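Local coordinates for nitrate regulatory protein (Klebsiella oxytoca, PDB 4AKK) that senses nitrate and nitrite and binds the nasF operon leader RNA at its factor-independent terminator, so that transcription reads through, at residues A[126-131]-A[167-172]. Numbering follows the deposited sequence.
Sequences WRIACA and LNIVPQ
Arg127 sends its side chain from helix 122-134 between Asn168 and Gln172, and the polar half of this buried contact gathers along its guanidinium. At one edge, Arg127 NE gives a weak but nearly straight hydrogen bond to Gln172 OE1, 3.4 Å with an N-H...O angle of 172°; amide and guanidinium planes lie 28° apart. In Gln172, chi1 sets CG anti to the backbone N, beside Arg127 CG; the chi2 bend (69°) turns OE1 to NE, and Asp175 holds NE2. The polar link to Asn168 is indirect: one water accepts from Arg127 NH1 at 3.0 Å and from Asn168 ND2 at 3.2 Å, though Arg127 CD packs on Asn168 O (3.7 Å). Asn168 OD1 is bonded to Gln351, so both ends of that amide are engaged.

The apolar half centres on Ile169, whose extended CG1 branch brings CD1 to 3.8 Å from Ala131 CB and to 4.1 Å from Ile128 CG1. Ile66 of helix 56-85 also packs on Ile169, while Leu335 of the second subunit touches Arg127. The arrangement is interhelical packing within the all-helical NIT nitrate-sensing domain, joining helix 122-134 to the short helix 169-173 through an apolar patch bordered by a polar, water-bridged cluster.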
loop_
_atom_site.group_PDB
_atom_site.type_symbol
_atom_site.label_atom_id
_atom_site.label_comp_id
_atom_site.label_asym_id
_atom_site.label_seq_id
_atom_site.Cartn_x
_atom_site.Cartn_y
_atom_site.Cartn_z
ATOM N N TRP A 126 18.643 -3.006 -8.991
ATOM C CA TRP A 126 18.562 -4.153 -8.082
ATOM C C TRP A 126 17.558 -5.205 -8.579
ATOM O O TRP A 126 17.833 -6.402 -8.538
ATOM C CB TRP A 126 18.209 -3.706 -6.661
ATOM C CG TRP A 126 19.399 -3.336 -5.820
ATOM C CD1 TRP A 126 20.056 -2.138 -5.807
ATOM C CD2 TRP A 126 20.059 -4.164 -4.852
ATOM N NE1 TRP A 126 21.086 -2.170 -4.896
ATOM C CE2 TRP A 126 21.110 -3.402 -4.296
ATOM C CE3 TRP A 126 19.864 -5.475 -4.401
ATOM C CZ2 TRP A 126 21.966 -3.908 -3.309
ATOM C CZ3 TRP A 126 20.716 -5.975 -3.418
ATOM C CH2 TRP A 126 21.752 -5.190 -2.886
ATOM N N ARG A 127 16.398 -4.754 -9.049
ATOM C CA ARG A 127 15.382 -5.677 -9.543
ATOM C C ARG A 127 15.921 -6.453 -10.734
ATOM O O ARG A 127 15.782 -7.672 -10.819
ATOM C CB ARG A 127 14.115 -4.925 -9.959
ATOM C CG ARG A 127 13.324 -4.331 -8.809
ATOM C CD ARG A 127 12.699 -5.398 -7.913
ATOM N NE ARG A 127 11.833 -4.793 -6.899
ATOM C CZ ARG A 127 11.282 -5.450 -5.881
ATOM N NH1 ARG A 127 11.504 -6.751 -5.723
ATOM N NH2 ARG A 127 10.518 -4.803 -5.008
ATOM N N ILE A 128 16.540 -5.726 -11.659
ATOM C CA ILE A 128 17.116 -6.325 -12.853
ATOM C C ILE A 128 18.253 -7.298 -12.506
ATOM O O ILE A 128 18.320 -8.395 -13.051
ATOM C CB ILE A 128 17.588 -5.229 -13.836
ATOM C CG1 ILE A 128 16.373 -4.482 -14.402
ATOM C CG2 ILE A 128 18.416 -5.831 -14.971
ATOM C CD1 ILE A 128 16.706 -3.147 -15.017
ATOM N N ALA A 129 19.138 -6.907 -11.594
ATOM C CA ALA A 129 20.222 -7.802 -11.182
ATOM C C ALA A 129 19.663 -9.106 -10.631
ATOM O O ALA A 129 20.148 -10.183 -10.950
ATOM C CB ALA A 129 21.138 -7.134 -10.149
ATOM N N CYS A 130 18.633 -8.996 -9.801
ATOM C CA CYS A 130 18.005 -10.165 -9.189
ATOM C C CYS A 130 17.457 -11.109 -10.256
ATOM O O CYS A 130 17.756 -12.303 -10.254
ATOM C CB CYS A 130 16.880 -9.708 -8.263
ATOM S SG CYS A 130 16.330 -10.905 -7.034
ATOM N N ALA A 131 16.655 -10.565 -11.170
ATOM C CA ALA A 131 16.078 -11.347 -12.267
ATOM C C ALA A 131 17.154 -11.977 -13.156
ATOM O O ALA A 131 17.075 -13.150 -13.505
ATOM C CB ALA A 131 15.127 -10.479 -13.098
ATOM N N LEU A 167 8.811 -10.463 -13.250
ATOM C CA LEU A 167 7.610 -9.668 -13.034
ATOM C C LEU A 167 7.827 -8.485 -12.096
ATOM O O LEU A 167 7.237 -7.428 -12.299
ATOM C CB LEU A 167 6.478 -10.546 -12.486
ATOM C CG LEU A 167 5.850 -11.532 -13.468
ATOM C CD1 LEU A 167 4.695 -12.276 -12.812
ATOM C CD2 LEU A 167 5.379 -10.819 -14.722
ATOM N N ASN A 168 8.669 -8.667 -11.079
ATOM C CA ASN A 168 8.970 -7.608 -10.121
ATOM C C ASN A 168 9.702 -6.438 -10.764
ATOM O O ASN A 168 9.794 -5.363 -10.179
ATOM C CB ASN A 168 9.800 -8.131 -8.926
ATOM C CG ASN A 168 9.017 -9.070 -8.017
ATOM O OD1 ASN A 168 7.793 -9.140 -8.080
ATOM N ND2 ASN A 168 9.734 -9.804 -7.164
ATOM N N ILE A 169 10.239 -6.633 -11.960
ATOM C CA ILE A 169 10.852 -5.501 -12.641
ATOM C C ILE A 169 9.787 -4.477 -13.041
ATOM O O ILE A 169 10.024 -3.281 -12.986
ATOM C CB ILE A 169 11.628 -5.918 -13.893
ATOM C CG1 ILE A 169 12.816 -6.817 -13.527
ATOM C CG2 ILE A 169 12.075 -4.669 -14.664
ATOM C CD1 ILE A 169 13.501 -7.444 -14.730
ATOM N N VAL A 170 8.610 -4.962 -13.423
ATOM C CA VAL A 170 7.587 -4.114 -14.048
ATOM C C VAL A 170 7.087 -2.928 -13.212
ATOM O O VAL A 170 7.104 -1.795 -13.690
ATOM C CB VAL A 170 6.388 -4.941 -14.551
ATOM C CG1 VAL A 170 5.329 -4.026 -15.152
ATOM C CG2 VAL A 170 6.848 -5.961 -15.580
ATOM N N PRO A 171 6.632 -3.182 -11.974
ATOM C CA PRO A 171 6.176 -2.081 -11.117
ATOM C C PRO A 171 7.299 -1.087 -10.841
ATOM O O PRO A 171 7.064 0.107 -10.675
ATOM C CB PRO A 171 5.781 -2.785 -9.809
ATOM C CG PRO A 171 5.617 -4.236 -10.171
ATOM C CD PRO A 171 6.589 -4.481 -11.277
ATOM N N GLN A 172 8.522 -1.587 -10.781
ATOM C CA GLN A 172 9.666 -0.722 -10.543
ATOM C C GLN A 172 9.862 0.212 -11.729
ATOM O O GLN A 172 10.362 1.323 -11.582
ATOM C CB GLN A 172 10.931 -1.552 -10.338
ATOM C CG GLN A 172 12.012 -0.779 -9.627
ATOM C CD GLN A 172 11.637 -0.521 -8.199
ATOM O OE1 GLN A 172 11.249 -1.444 -7.479
ATOM N NE2 GLN A 172 11.737 0.736 -7.772
HETATM O O HOH W 1 12.796 -9.019 -7.244
#